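Local coordinates for protein linoleate 11-lipoxygenase (Gaeumannomyces graminis, PDB 5FX8) that oxygenates linoleic and alpha-linolenic acids at a catalytic manganese centre, giving 11S- and 13R-hydroperoxides, the former being converted into the latter, at residues Q46-N51 and G57-S62; L162-E167 and L273-F278; K221-Q226 and A354-G359; K376-R379 and L383-E386; T550-F555 and E577-I582. One frame throughout, in Å; residues are numbered along the deposited sequence.

Contact 1: Q46-N51 and G57-S62; sequences QYTLPN and GARNAS. With NAG (2-acetamido-2-deoxy-beta-D-glucopyranose), chain E.
Near the start of the modelled chain, at the periphery of the lipoxygenase fold, R59 of helix 56-69 reaches back to the loop that leads into that helix and grips T48 with the end of its guanidinium. NH2 gives the stronger bond, 2.6 Å to T48 O and nearly straight at 172°. Beside it NH1 meets T48 OG1 at 3.2 Å, with the oxygen lying in the guanidinium plane, so two nitrogens engage two atoms of one residue. A further approach of NH1 to T48 O is only a weak bond. The arginine chain runs out fully extended, CG anti to the backbone N (chi1 -180°), which carries the guanidinium across to the loop. P50 lies against one face of the same group: its N stands 3.5 Å above the plane, offset toward the rim, while P50 CD comes to 3.6 Å from R59 NH2 and P50 CB to 3.8 Å from R59 NE. The bonds tie a helix to the loop that leads into it, within the largely helical lipoxygenase domain. Salt bridges from R59 NE to E435 and from R59 NH1 to D53 bring two carboxylates that balance the charge of the buried guanidinium. One residue further along the helix, N60 carries an N-linked glycan, with ND2 bonded to C1 of the first sugar at 1.4 Å; that sugar is also hydrogen-bonded to Q56.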
# COMPACT_ATOMS: atom_id res chain seq x y z
N GLN A 46 30.90 -10.39 1.92
CA GLN A 46 30.58 -9.17 2.66
C GLN A 46 29.58 -9.48 3.74
O GLN A 46 29.76 -9.06 4.85
CB GLN A 46 30.05 -8.08 1.74
CG GLN A 46 30.10 -6.69 2.35
CD GLN A 46 30.25 -5.66 1.29
OE1 GLN A 46 30.06 -5.97 0.12
NE2 GLN A 46 30.62 -4.46 1.67
N TYR A 47 28.52 -10.22 3.43
CA TYR A 47 27.68 -10.83 4.45
C TYR A 47 28.19 -12.24 4.75
O TYR A 47 28.34 -13.05 3.84
CB TYR A 47 26.22 -10.90 4.01
CG TYR A 47 25.51 -9.59 3.93
CD1 TYR A 47 24.92 -9.02 5.04
CD2 TYR A 47 25.41 -8.92 2.73
CE1 TYR A 47 24.26 -7.84 4.96
CE2 TYR A 47 24.77 -7.73 2.65
CZ TYR A 47 24.19 -7.19 3.77
OH TYR A 47 23.52 -6.00 3.67
N THR A 48 28.45 -12.53 6.02
CA THR A 48 28.92 -13.85 6.40
C THR A 48 28.29 -14.29 7.72
O THR A 48 27.78 -13.48 8.48
CB THR A 48 30.44 -13.91 6.56
OG1 THR A 48 30.82 -13.00 7.59
CG2 THR A 48 31.17 -13.56 5.29
N LEU A 49 28.37 -15.57 7.99
CA LEU A 49 28.01 -16.14 9.27
C LEU A 49 29.09 -15.85 10.30
O LEU A 49 30.23 -15.57 9.95
CB LEU A 49 27.81 -17.64 9.14
CG LEU A 49 26.57 -18.06 8.37
CD1 LEU A 49 26.52 -19.58 8.34
CD2 LEU A 49 25.34 -17.49 9.02
N PRO A 50 28.74 -15.87 11.59
CA PRO A 50 29.77 -15.66 12.62
C PRO A 50 30.63 -16.87 12.87
O PRO A 50 31.71 -16.73 13.44
CB PRO A 50 28.94 -15.32 13.86
CG PRO A 50 27.67 -16.01 13.64
CD PRO A 50 27.39 -15.88 12.18
N ASN A 51 30.18 -18.05 12.45
CA ASN A 51 30.85 -19.31 12.76
C ASN A 51 32.35 -19.24 12.48
O ASN A 51 33.17 -19.51 13.37
CB ASN A 51 30.19 -20.44 11.96
CG ASN A 51 28.66 -20.40 12.04
OD1 ASN A 51 28.07 -19.32 12.04
ND2 ASN A 51 28.02 -21.57 12.11
N GLY A 57 35.40 -11.11 17.68
CA GLY A 57 35.28 -10.37 18.92
C GLY A 57 34.82 -8.96 18.67
O GLY A 57 34.06 -8.39 19.45
N ALA A 58 35.25 -8.39 17.55
CA ALA A 58 34.78 -7.08 17.16
C ALA A 58 33.33 -7.14 16.71
O ALA A 58 32.56 -6.22 17.00
CB ALA A 58 35.65 -6.53 16.04
N ARG A 59 32.97 -8.20 15.99
CA ARG A 59 31.59 -8.43 15.58
C ARG A 59 30.68 -8.49 16.80
O ARG A 59 29.65 -7.80 16.88
CB ARG A 59 31.53 -9.72 14.76
CG ARG A 59 30.19 -10.14 14.22
CD ARG A 59 30.36 -11.25 13.19
NE ARG A 59 29.10 -11.72 12.62
CZ ARG A 59 28.97 -12.16 11.39
NH1 ARG A 59 30.01 -12.19 10.59
NH2 ARG A 59 27.80 -12.56 10.95
N ASN A 60 31.10 -9.25 17.79
CA ASN A 60 30.43 -9.25 19.07
C ASN A 60 30.36 -7.85 19.68
O ASN A 60 29.35 -7.48 20.29
CB ASN A 60 31.14 -10.23 19.99
CG ASN A 60 30.65 -11.65 19.80
OD1 ASN A 60 29.74 -11.93 19.02
ND2 ASN A 60 31.27 -12.58 20.55
N ALA A 61 31.41 -7.05 19.53
CA ALA A 61 31.37 -5.73 20.17
C ALA A 61 30.33 -4.84 19.52
O ALA A 61 29.62 -4.09 20.20
CB ALA A 61 32.74 -5.06 20.14
N SER A 62 30.21 -4.91 18.19
CA SER A 62 29.23 -4.06 17.54
C SER A 62 27.83 -4.46 17.93
O SER A 62 26.97 -3.60 18.16
CB SER A 62 29.41 -4.11 16.04
OG SER A 62 30.72 -3.73 15.72
C1 NAG E . 31.00 -13.99 20.61
C2 NAG E . 32.19 -14.75 21.21
C3 NAG E . 31.83 -16.23 21.43
C4 NAG E . 30.52 -16.35 22.19
C5 NAG E . 29.45 -15.55 21.47
C6 NAG E . 28.12 -15.56 22.17
C7 NAG E . 34.48 -14.02 20.68
C8 NAG E . 35.59 -14.07 19.66
N2 NAG E . 33.36 -14.66 20.35
O3 NAG E . 32.89 -16.91 22.09
O4 NAG E . 30.10 -17.71 22.24
O5 NAG E . 29.86 -14.19 21.39
O6 NAG E . 28.25 -14.98 23.46
O7 NAG E . 34.60 -13.43 21.74

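Contact 2: L162-E167 and L273-F278; sequences LLFSME and LAKIMF
F164 takes K275 over one face of its ring and turns its edge to F278, joining the short helix 161-166 to the long helix 268-305. The latter carries the manganese ligands H290 and H294 further along, so the contact belongs to the helical packing of the lipoxygenase catalytic domain, although it lies away from the metal itself. The first kind of interaction is CH-pi. K275 lays its aliphatic chain across the F164 face, with CG 3.6 Å from the ring centroid and just 2° off the normal, hence squarely over the centre. K275 CD lies 3.4 Å from F164 CG, at the root of the ring; beyond it the bend at chi3 (-70°) turns CE and NZ away from the ring. The second kind is aromatic: F164 and F278 form an offset edge-to-face pair, the edge of F164 toward the face of F278, with centroids 5.3 Å apart and planes at 74°. No hydrogen bond crosses between the two segments, and all three touching residues are buried. Polar and cationic interactions come from outside them. K275 NZ reaches D161 in a salt bridge, so the lysine spends its methylenes on the ring and its charge on the start of the shorter helix, while R168 makes a cation-pi contact with F164. In the aromatic pair the nearest atoms are F164 CZ and F278 CD1, at 3.4 Å.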
# COMPACT_ATOMS: atom_id res chain seq x y z
N LEU A 162 -23.53 -13.91 -4.61
CA LEU A 162 -22.31 -14.69 -4.73
C LEU A 162 -21.09 -13.80 -4.58
O LEU A 162 -20.08 -14.22 -4.00
CB LEU A 162 -22.28 -15.42 -6.07
CG LEU A 162 -20.99 -16.21 -6.34
CD1 LEU A 162 -20.92 -17.42 -5.49
CD2 LEU A 162 -20.87 -16.61 -7.77
N LEU A 163 -21.15 -12.58 -5.09
CA LEU A 163 -20.06 -11.66 -4.87
C LEU A 163 -19.95 -11.27 -3.41
O LEU A 163 -18.85 -11.02 -2.92
CB LEU A 163 -20.23 -10.43 -5.75
CG LEU A 163 -19.30 -9.22 -5.65
CD1 LEU A 163 -19.29 -8.53 -6.96
CD2 LEU A 163 -19.73 -8.25 -4.58
N PHE A 164 -21.07 -11.20 -2.69
CA PHE A 164 -21.01 -10.79 -1.29
C PHE A 164 -20.44 -11.89 -0.42
O PHE A 164 -19.73 -11.62 0.56
CB PHE A 164 -22.38 -10.39 -0.78
CG PHE A 164 -22.40 -10.14 0.69
CD1 PHE A 164 -21.82 -8.99 1.21
CD2 PHE A 164 -22.95 -11.07 1.55
CE1 PHE A 164 -21.81 -8.77 2.57
CE2 PHE A 164 -22.94 -10.85 2.89
CZ PHE A 164 -22.38 -9.70 3.41
N SER A 165 -20.75 -13.14 -0.73
CA SER A 165 -20.19 -14.23 0.05
C SER A 165 -18.73 -14.50 -0.33
O SER A 165 -17.88 -14.69 0.55
CB SER A 165 -21.05 -15.47 -0.12
OG SER A 165 -21.14 -15.76 -1.49
N MET A 166 -18.42 -14.48 -1.61
CA MET A 166 -17.05 -14.79 -2.02
C MET A 166 -16.01 -13.78 -1.53
O MET A 166 -14.84 -14.14 -1.44
CB MET A 166 -16.98 -14.90 -3.54
CG MET A 166 -17.55 -16.18 -4.06
SD MET A 166 -16.95 -17.57 -3.13
CE MET A 166 -15.54 -17.98 -4.14
N GLU A 167 -16.40 -12.54 -1.22
CA GLU A 167 -15.45 -11.61 -0.64
C GLU A 167 -14.79 -12.15 0.63
O GLU A 167 -13.64 -11.82 0.91
CB GLU A 167 -16.14 -10.28 -0.33
CG GLU A 167 -16.22 -9.31 -1.50
CD GLU A 167 -17.15 -8.12 -1.26
OE1 GLU A 167 -17.59 -7.90 -0.12
OE2 GLU A 167 -17.48 -7.41 -2.23
N LEU A 273 -29.21 -3.52 2.30
CA LEU A 273 -28.71 -2.71 3.39
C LEU A 273 -28.03 -3.55 4.45
O LEU A 273 -27.10 -3.09 5.12
CB LEU A 273 -29.83 -1.90 4.03
CG LEU A 273 -29.36 -0.88 5.08
CD1 LEU A 273 -28.41 0.08 4.45
CD2 LEU A 273 -30.52 -0.15 5.62
N ALA A 274 -28.49 -4.78 4.63
CA ALA A 274 -27.82 -5.67 5.56
C ALA A 274 -26.42 -5.98 5.07
O ALA A 274 -25.46 -5.98 5.85
CB ALA A 274 -28.64 -6.93 5.74
N LYS A 275 -26.28 -6.23 3.77
CA LYS A 275 -24.96 -6.49 3.25
C LYS A 275 -24.09 -5.26 3.37
O LYS A 275 -22.89 -5.39 3.62
CB LYS A 275 -25.04 -6.97 1.82
CG LYS A 275 -25.64 -8.32 1.70
CD LYS A 275 -25.52 -8.81 0.28
CE LYS A 275 -26.41 -8.06 -0.65
NZ LYS A 275 -26.12 -8.53 -2.01
N ILE A 276 -24.66 -4.07 3.21
CA ILE A 276 -23.87 -2.86 3.38
C ILE A 276 -23.40 -2.70 4.83
O ILE A 276 -22.24 -2.35 5.09
CB ILE A 276 -24.65 -1.62 2.91
CG1 ILE A 276 -24.89 -1.69 1.40
CG2 ILE A 276 -23.85 -0.37 3.16
CD1 ILE A 276 -25.61 -0.52 0.83
N MET A 277 -24.28 -2.98 5.80
CA MET A 277 -23.86 -2.87 7.19
C MET A 277 -22.75 -3.86 7.51
O MET A 277 -21.76 -3.52 8.18
CB MET A 277 -25.05 -3.06 8.12
CG MET A 277 -26.08 -2.00 7.95
SD MET A 277 -27.43 -2.10 9.14
CE MET A 277 -28.42 -3.44 8.52
N PHE A 278 -22.89 -5.09 7.03
CA PHE A 278 -21.82 -6.07 7.22
C PHE A 278 -20.54 -5.60 6.56
O PHE A 278 -19.46 -5.79 7.11
CB PHE A 278 -22.24 -7.43 6.67
CG PHE A 278 -21.18 -8.49 6.79
CD1 PHE A 278 -20.19 -8.62 5.83
CD2 PHE A 278 -21.21 -9.40 7.83
CE1 PHE A 278 -19.26 -9.59 5.92
CE2 PHE A 278 -20.26 -10.38 7.92
CZ PHE A 278 -19.28 -10.47 6.95

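Contact 3: K221-Q226 and A354-G359; sequences KKYTPQ and AIDFPG
Y223 extends its phenol across to helix 351-363, where the hydroxyl end overlaps D356 and the edge of F357. The contact ties the loop between strands 212-216 and 235-241 to a helix of the lipoxygenase catalytic domain that is kinked at P358, whose N has no bond to the preceding turn. Y223 OH donates to D356 OD2 at 2.5 Å. The carboxylate oxygen is met on its anti side, 16° out of the carboxylate plane, and it lies in the plane of the tyrosine ring, at the ring edge; ring and carboxylate planes stand 79° apart, so the two flat groups do not stack. The same oxygen receives a second partner, K222 NZ, in a salt bridge of 3.1 Å whose hydrogen-bond geometry is weak. K222 and D356 arrive from opposite directions, the lysine chain extended beyond CG. On its way out, K222 passes one face of the neighbouring tyrosine ring, with CG 3.7 Å above the plane and offset toward the rim. The lysine ammonium is hydrogen-bonded more strongly to Y219. Gathering a phenol and an ammonium on one carboxylate oxygen would probably stabilise its negative charge. F357 also packs on M288 of helix 268-305, and its side chain lies about 9 Å from that of the manganese ligand H290. Against the tyrosine it presents its edge, with Y223 OH in the ring plane, 4.0 Å from F357 CD1 and 3.8 Å from F357 CB.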
# COMPACT_ATOMS: atom_id res chain seq x y z
N LYS A 221 -19.94 -4.22 18.90
CA LYS A 221 -21.02 -3.73 19.74
C LYS A 221 -20.49 -2.87 20.87
O LYS A 221 -21.15 -1.92 21.31
CB LYS A 221 -21.78 -4.95 20.23
CG LYS A 221 -22.93 -4.74 21.08
CD LYS A 221 -23.43 -6.09 21.55
CE LYS A 221 -22.28 -6.91 22.08
NZ LYS A 221 -22.73 -8.15 22.77
N LYS A 222 -19.26 -3.15 21.33
CA LYS A 222 -18.54 -2.46 22.40
C LYS A 222 -18.21 -1.00 22.09
O LYS A 222 -17.90 -0.24 23.02
CB LYS A 222 -17.27 -3.27 22.69
CG LYS A 222 -16.09 -2.53 23.19
CD LYS A 222 -14.90 -3.44 23.31
CE LYS A 222 -13.75 -2.74 24.02
NZ LYS A 222 -12.64 -3.68 24.32
N TYR A 223 -18.31 -0.56 20.85
CA TYR A 223 -17.93 0.78 20.44
C TYR A 223 -19.15 1.62 20.10
O TYR A 223 -20.19 1.11 19.68
CB TYR A 223 -16.99 0.72 19.22
CG TYR A 223 -15.77 -0.14 19.45
CD1 TYR A 223 -14.96 0.06 20.55
CD2 TYR A 223 -15.47 -1.19 18.60
CE1 TYR A 223 -13.89 -0.71 20.77
CE2 TYR A 223 -14.38 -1.98 18.82
CZ TYR A 223 -13.58 -1.74 19.90
OH TYR A 223 -12.48 -2.52 20.16
N THR A 224 -19.01 2.94 20.28
CA THR A 224 -20.03 3.92 20.01
C THR A 224 -19.65 4.75 18.81
O THR A 224 -18.58 5.35 18.80
CB THR A 224 -20.22 4.83 21.21
OG1 THR A 224 -20.38 4.04 22.39
CG2 THR A 224 -21.40 5.75 21.02
N PRO A 225 -20.51 4.86 17.81
CA PRO A 225 -20.17 5.66 16.63
C PRO A 225 -20.01 7.13 16.95
O PRO A 225 -20.54 7.65 17.94
CB PRO A 225 -21.35 5.43 15.70
CG PRO A 225 -21.94 4.20 16.16
CD PRO A 225 -21.80 4.19 17.63
N GLN A 226 -19.26 7.81 16.10
CA GLN A 226 -19.19 9.25 16.16
C GLN A 226 -20.56 9.85 15.88
O GLN A 226 -21.34 9.30 15.10
CB GLN A 226 -18.21 9.78 15.12
CG GLN A 226 -16.79 9.27 15.21
CD GLN A 226 -15.96 9.97 14.21
OE1 GLN A 226 -15.58 11.12 14.41
NE2 GLN A 226 -15.69 9.32 13.09
N ALA A 354 -11.07 2.26 16.93
CA ALA A 354 -10.13 1.67 15.98
C ALA A 354 -8.82 1.25 16.65
O ALA A 354 -8.32 0.16 16.41
CB ALA A 354 -9.83 2.64 14.84
N ILE A 355 -8.24 2.13 17.48
CA ILE A 355 -6.98 1.81 18.14
C ILE A 355 -7.19 0.76 19.22
O ILE A 355 -6.30 -0.05 19.49
CB ILE A 355 -6.31 3.09 18.69
CG1 ILE A 355 -5.63 3.86 17.57
CG2 ILE A 355 -5.23 2.79 19.69
CD1 ILE A 355 -4.48 3.12 17.02
N ASP A 356 -8.37 0.73 19.85
CA ASP A 356 -8.61 -0.28 20.88
C ASP A 356 -8.70 -1.68 20.30
O ASP A 356 -8.34 -2.66 20.96
CB ASP A 356 -9.86 0.10 21.68
CG ASP A 356 -10.36 -1.03 22.60
OD1 ASP A 356 -9.81 -1.19 23.71
OD2 ASP A 356 -11.35 -1.71 22.24
N PHE A 357 -9.14 -1.82 19.05
CA PHE A 357 -9.40 -3.17 18.54
C PHE A 357 -8.17 -4.08 18.45
O PHE A 357 -8.24 -5.22 18.95
CB PHE A 357 -10.13 -3.05 17.20
CG PHE A 357 -10.53 -4.35 16.65
CD1 PHE A 357 -11.63 -5.01 17.15
CD2 PHE A 357 -9.79 -4.94 15.65
CE1 PHE A 357 -12.01 -6.21 16.65
CE2 PHE A 357 -10.16 -6.15 15.15
CZ PHE A 357 -11.27 -6.79 15.65
N PRO A 358 -7.04 -3.70 17.82
CA PRO A 358 -5.90 -4.65 17.78
C PRO A 358 -5.29 -4.97 19.14
O PRO A 358 -4.72 -6.06 19.31
CB PRO A 358 -4.89 -3.93 16.88
CG PRO A 358 -5.30 -2.49 16.95
CD PRO A 358 -6.77 -2.52 17.00
N GLY A 359 -5.36 -4.04 20.09
CA GLY A 359 -4.97 -4.37 21.45
C GLY A 359 -5.91 -5.36 22.11
O GLY A 359 -5.45 -6.20 22.87

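Contact 4: K376-R379 and L383-E386; sequences KDLR and LIGE
I384 turns its side chain back onto helix 374-380 and crosses both L378 and R379 at about a right angle, the delta branch serving the leucine and the gamma branch serving the arginine. Its CD1 meets L378 CB at 3.6 Å. With CG1 directed anti to the carbonyl carbon (chi1 -65°), that methyl is carried toward the helix, while CG2 points to the arginine. There I384 CG2 sits over one face of the R379 guanidinium, 3.6 Å above the plane and offset toward its rim, with R379 NH2 the nearest atom at 3.7 Å. The arginine chain is extended from CG to NE, and its CG also approaches I384 CD1, at 4.0 Å. Its polar end is engaged beyond the two segments: R379 NH1 donates to the carbonyl of A232 of the Zonadhesin chain, the adhesion protein present in the same crystal. L378 and L383 likewise cross nearly perpendicularly and touch more loosely, L378 CD2 to L383 CD1 at 4.1 Å. F395 lies against both leucines, and Y398 of helix 396-420 against L378 and I384, closing the apolar patch. The backbone supplies one bond across the contact, L383 N to L378 O, 2.9 Å long. An N-H bonded to the carbonyl five residues earlier at the end of a helix, with apolar side chains at those same two positions in contact, is consistent with the C-terminal cap known as the Schellman motif, here turning the chain out of helix 374-380.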
# COMPACT_ATOMS: atom_id res chain seq x y z
N LYS A 376 -1.65 -23.17 8.73
CA LYS A 376 -2.00 -23.33 10.13
C LYS A 376 -3.20 -22.46 10.49
O LYS A 376 -4.14 -22.92 11.15
CB LYS A 376 -0.77 -23.00 10.97
CG LYS A 376 -1.00 -23.05 12.44
CD LYS A 376 -1.51 -24.41 12.91
CE LYS A 376 -1.90 -24.39 14.40
NZ LYS A 376 -2.26 -25.75 14.92
N ASP A 377 -3.22 -21.21 10.01
CA ASP A 377 -4.36 -20.33 10.23
C ASP A 377 -5.62 -20.88 9.58
O ASP A 377 -6.66 -21.01 10.23
CB ASP A 377 -4.04 -18.95 9.69
CG ASP A 377 -5.22 -18.04 9.72
OD1 ASP A 377 -5.89 -17.97 10.77
OD2 ASP A 377 -5.50 -17.39 8.70
N LEU A 378 -5.55 -21.19 8.28
CA LEU A 378 -6.77 -21.61 7.59
C LEU A 378 -7.27 -22.93 8.12
O LEU A 378 -8.48 -23.17 8.14
CB LEU A 378 -6.53 -21.71 6.09
CG LEU A 378 -6.15 -20.43 5.37
CD1 LEU A 378 -5.74 -20.67 3.93
CD2 LEU A 378 -7.28 -19.43 5.45
N ARG A 379 -6.38 -23.80 8.55
CA ARG A 379 -6.82 -25.07 9.11
C ARG A 379 -7.44 -24.88 10.47
O ARG A 379 -8.42 -25.53 10.81
CB ARG A 379 -5.68 -26.07 9.20
CG ARG A 379 -5.33 -26.72 7.90
CD ARG A 379 -4.35 -27.84 8.13
NE ARG A 379 -3.82 -28.34 6.87
CZ ARG A 379 -4.43 -29.25 6.11
NH1 ARG A 379 -5.58 -29.75 6.50
NH2 ARG A 379 -3.87 -29.65 4.98
N LEU A 383 -10.91 -24.14 6.93
CA LEU A 383 -11.12 -23.77 5.54
C LEU A 383 -10.31 -24.58 4.52
O LEU A 383 -10.40 -24.28 3.33
CB LEU A 383 -10.82 -22.29 5.36
CG LEU A 383 -11.57 -21.34 6.29
CD1 LEU A 383 -11.29 -19.93 5.96
CD2 LEU A 383 -13.04 -21.53 6.20
N ILE A 384 -9.52 -25.57 4.93
CA ILE A 384 -8.68 -26.35 4.02
C ILE A 384 -9.11 -27.81 4.05
O ILE A 384 -9.19 -28.41 5.12
CB ILE A 384 -7.19 -26.26 4.39
CG1 ILE A 384 -6.68 -24.84 4.21
CG2 ILE A 384 -6.39 -27.28 3.59
CD1 ILE A 384 -5.25 -24.68 4.48
N GLY A 385 -9.33 -28.40 2.87
CA GLY A 385 -9.73 -29.80 2.74
C GLY A 385 -11.14 -30.12 3.24
O GLY A 385 -11.99 -29.28 3.38
N GLU A 386 -11.37 -31.40 3.50
CA GLU A 386 -12.68 -31.83 3.98
C GLU A 386 -12.60 -31.94 5.49
O GLU A 386 -12.23 -32.97 6.05
CB GLU A 386 -13.11 -33.11 3.30
CG GLU A 386 -13.56 -32.87 1.85
CD GLU A 386 -13.98 -34.13 1.10
OE1 GLU A 386 -14.35 -35.12 1.75
OE2 GLU A 386 -13.95 -34.13 -0.15

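Contact 5: T550-F555 and E577-I582; sequences TVRDAF and EDTGRI
R552 lays its guanidinium flat against the backbone of helix 566-587 at T579 and G580. G580 CA lies 3.4 Å above the guanidinium plane, over its centre, and 3.5 Å from R552 CZ; with no side chain on the glycine, the flat group can settle directly on the main chain. R552 NE also approaches T579 OG1 at 3.3 Å, but the N-H...O angle of 130° makes this a weak bond. The methylenes add to it, R552 CG lying 3.8 Å from T579 CB as the two side chains slide past each other in opposite directions. A bend at chi3 (38°) swings NE toward the helix, which brings the guanidinium over T579 and G580. The fold element here is a short 3-10 turn, residues 551-552, docked on a helix of the C-terminal part of the lipoxygenase domain. In the next shell, stronger bonds set both groups: R552 NH2 donates to the carbonyl of V576, and T579 OG1 is bonded to the carbonyl of F575, one turn back in its own helix. The turn itself is fixed to the final stretch of the chain, V551 by backbone bonding to N612 and T550 OG1 to the carbonyl of A610, a few residues ahead of the manganese ligand V618. Further along, R320 binds the carbonyls of D553 and A554, while the F555 ring stacks on F411 and meets F575 edge-to-face.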
# COMPACT_ATOMS: atom_id res chain seq x y z
N THR A 550 8.62 -3.33 -6.24
CA THR A 550 7.66 -4.40 -6.39
C THR A 550 8.16 -5.69 -5.73
O THR A 550 9.35 -5.84 -5.45
CB THR A 550 7.42 -4.54 -7.89
OG1 THR A 550 6.32 -3.73 -8.25
CG2 THR A 550 7.17 -5.88 -8.32
N VAL A 551 7.23 -6.61 -5.46
CA VAL A 551 7.56 -7.89 -4.85
C VAL A 551 8.52 -8.72 -5.69
O VAL A 551 9.32 -9.48 -5.15
CB VAL A 551 6.29 -8.70 -4.59
CG1 VAL A 551 6.65 -10.09 -4.06
CG2 VAL A 551 5.38 -7.95 -3.68
N ARG A 552 8.47 -8.60 -7.01
CA ARG A 552 9.48 -9.30 -7.80
C ARG A 552 10.90 -8.80 -7.55
O ARG A 552 11.85 -9.57 -7.71
CB ARG A 552 9.16 -9.19 -9.27
CG ARG A 552 7.75 -9.35 -9.51
CD ARG A 552 7.48 -9.47 -10.99
NE ARG A 552 8.51 -10.23 -11.66
CZ ARG A 552 8.68 -10.24 -12.99
NH1 ARG A 552 7.91 -9.51 -13.76
NH2 ARG A 552 9.62 -10.97 -13.55
N ASP A 553 11.09 -7.53 -7.19
CA ASP A 553 12.41 -6.99 -6.90
C ASP A 553 12.78 -7.12 -5.44
O ASP A 553 13.74 -6.50 -5.00
CB ASP A 553 12.51 -5.49 -7.29
CG ASP A 553 11.84 -5.17 -8.62
OD1 ASP A 553 12.32 -5.69 -9.66
OD2 ASP A 553 10.83 -4.41 -8.64
N ALA A 554 12.02 -7.90 -4.68
CA ALA A 554 12.22 -7.94 -3.23
C ALA A 554 13.65 -8.30 -2.87
O ALA A 554 14.21 -7.71 -1.94
CB ALA A 554 11.27 -8.91 -2.56
N PHE A 555 14.25 -9.27 -3.55
CA PHE A 555 15.55 -9.77 -3.14
C PHE A 555 16.66 -9.30 -4.06
O PHE A 555 17.80 -9.74 -3.93
CB PHE A 555 15.53 -11.30 -3.06
CG PHE A 555 14.43 -11.80 -2.22
CD1 PHE A 555 14.41 -11.54 -0.88
CD2 PHE A 555 13.38 -12.47 -2.79
CE1 PHE A 555 13.38 -11.95 -0.11
CE2 PHE A 555 12.36 -12.89 -2.02
CZ PHE A 555 12.35 -12.62 -0.66
N GLU A 577 11.85 -14.98 -12.06
CA GLU A 577 11.08 -15.64 -13.10
C GLU A 577 9.77 -16.22 -12.56
O GLU A 577 8.74 -16.15 -13.23
CB GLU A 577 11.94 -16.71 -13.79
CG GLU A 577 11.17 -17.66 -14.73
CD GLU A 577 10.53 -17.02 -16.00
OE1 GLU A 577 9.59 -16.18 -15.87
OE2 GLU A 577 10.93 -17.40 -17.13
N ASP A 578 9.79 -16.77 -11.34
CA ASP A 578 8.58 -17.37 -10.78
C ASP A 578 7.49 -16.33 -10.59
O ASP A 578 6.33 -16.55 -10.98
CB ASP A 578 8.86 -18.03 -9.43
CG ASP A 578 9.71 -19.26 -9.53
OD1 ASP A 578 9.99 -19.76 -10.65
OD2 ASP A 578 10.11 -19.74 -8.45
N THR A 579 7.84 -15.19 -9.98
CA THR A 579 6.88 -14.11 -9.82
C THR A 579 6.53 -13.46 -11.15
O THR A 579 5.48 -12.83 -11.25
CB THR A 579 7.40 -13.06 -8.83
OG1 THR A 579 8.63 -12.51 -9.30
CG2 THR A 579 7.60 -13.67 -7.46
N GLY A 580 7.35 -13.61 -12.18
CA GLY A 580 6.90 -13.21 -13.50
C GLY A 580 5.75 -14.07 -13.99
O GLY A 580 4.76 -13.56 -14.52
N ARG A 581 5.86 -15.38 -13.79
CA ARG A 581 4.75 -16.26 -14.15
C ARG A 581 3.51 -15.90 -13.36
O ARG A 581 2.41 -15.82 -13.91
CB ARG A 581 5.12 -17.72 -13.89
CG ARG A 581 5.67 -18.46 -15.06
CD ARG A 581 6.28 -19.79 -14.62
NE ARG A 581 5.28 -20.81 -14.30
CZ ARG A 581 4.93 -21.81 -15.11
NH1 ARG A 581 5.50 -21.94 -16.31
NH2 ARG A 581 4.02 -22.69 -14.72
N ILE A 582 3.67 -15.70 -12.05
CA ILE A 582 2.50 -15.47 -11.21
C ILE A 582 1.83 -14.16 -11.58
O ILE A 582 0.60 -14.06 -11.62
CB ILE A 582 2.90 -15.53 -9.72
CG1 ILE A 582 3.31 -16.95 -9.34
CG2 ILE A 582 1.77 -15.03 -8.84
CD1 ILE A 582 4.02 -17.04 -8.02

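Contacts 2, 4 and 5 are buried, contact 4 partly against the Zonadhesin chain; contacts 1 and 3 are partly buried and include more exposed residues. No two contacts share a helix, but contact 2 lies on helix 268-305, against which F357 of contact 3 also packs; their centres are 22 Å apart and their segments alternate along the chain. Contacts 1 and 4 are short-range, each joining a helix to a loop at one of its ends, whereas contacts 2 and 3 bridge more than a hundred residues. Arginine is used three ways: gripping end-on in contact 1, with a methyl over one face in contact 4, flat on backbone in contact 5. Contact 2 relies on ring packing, including a lysine methylene over a phenylalanine face, contact 3 on a shared carboxylate oxygen.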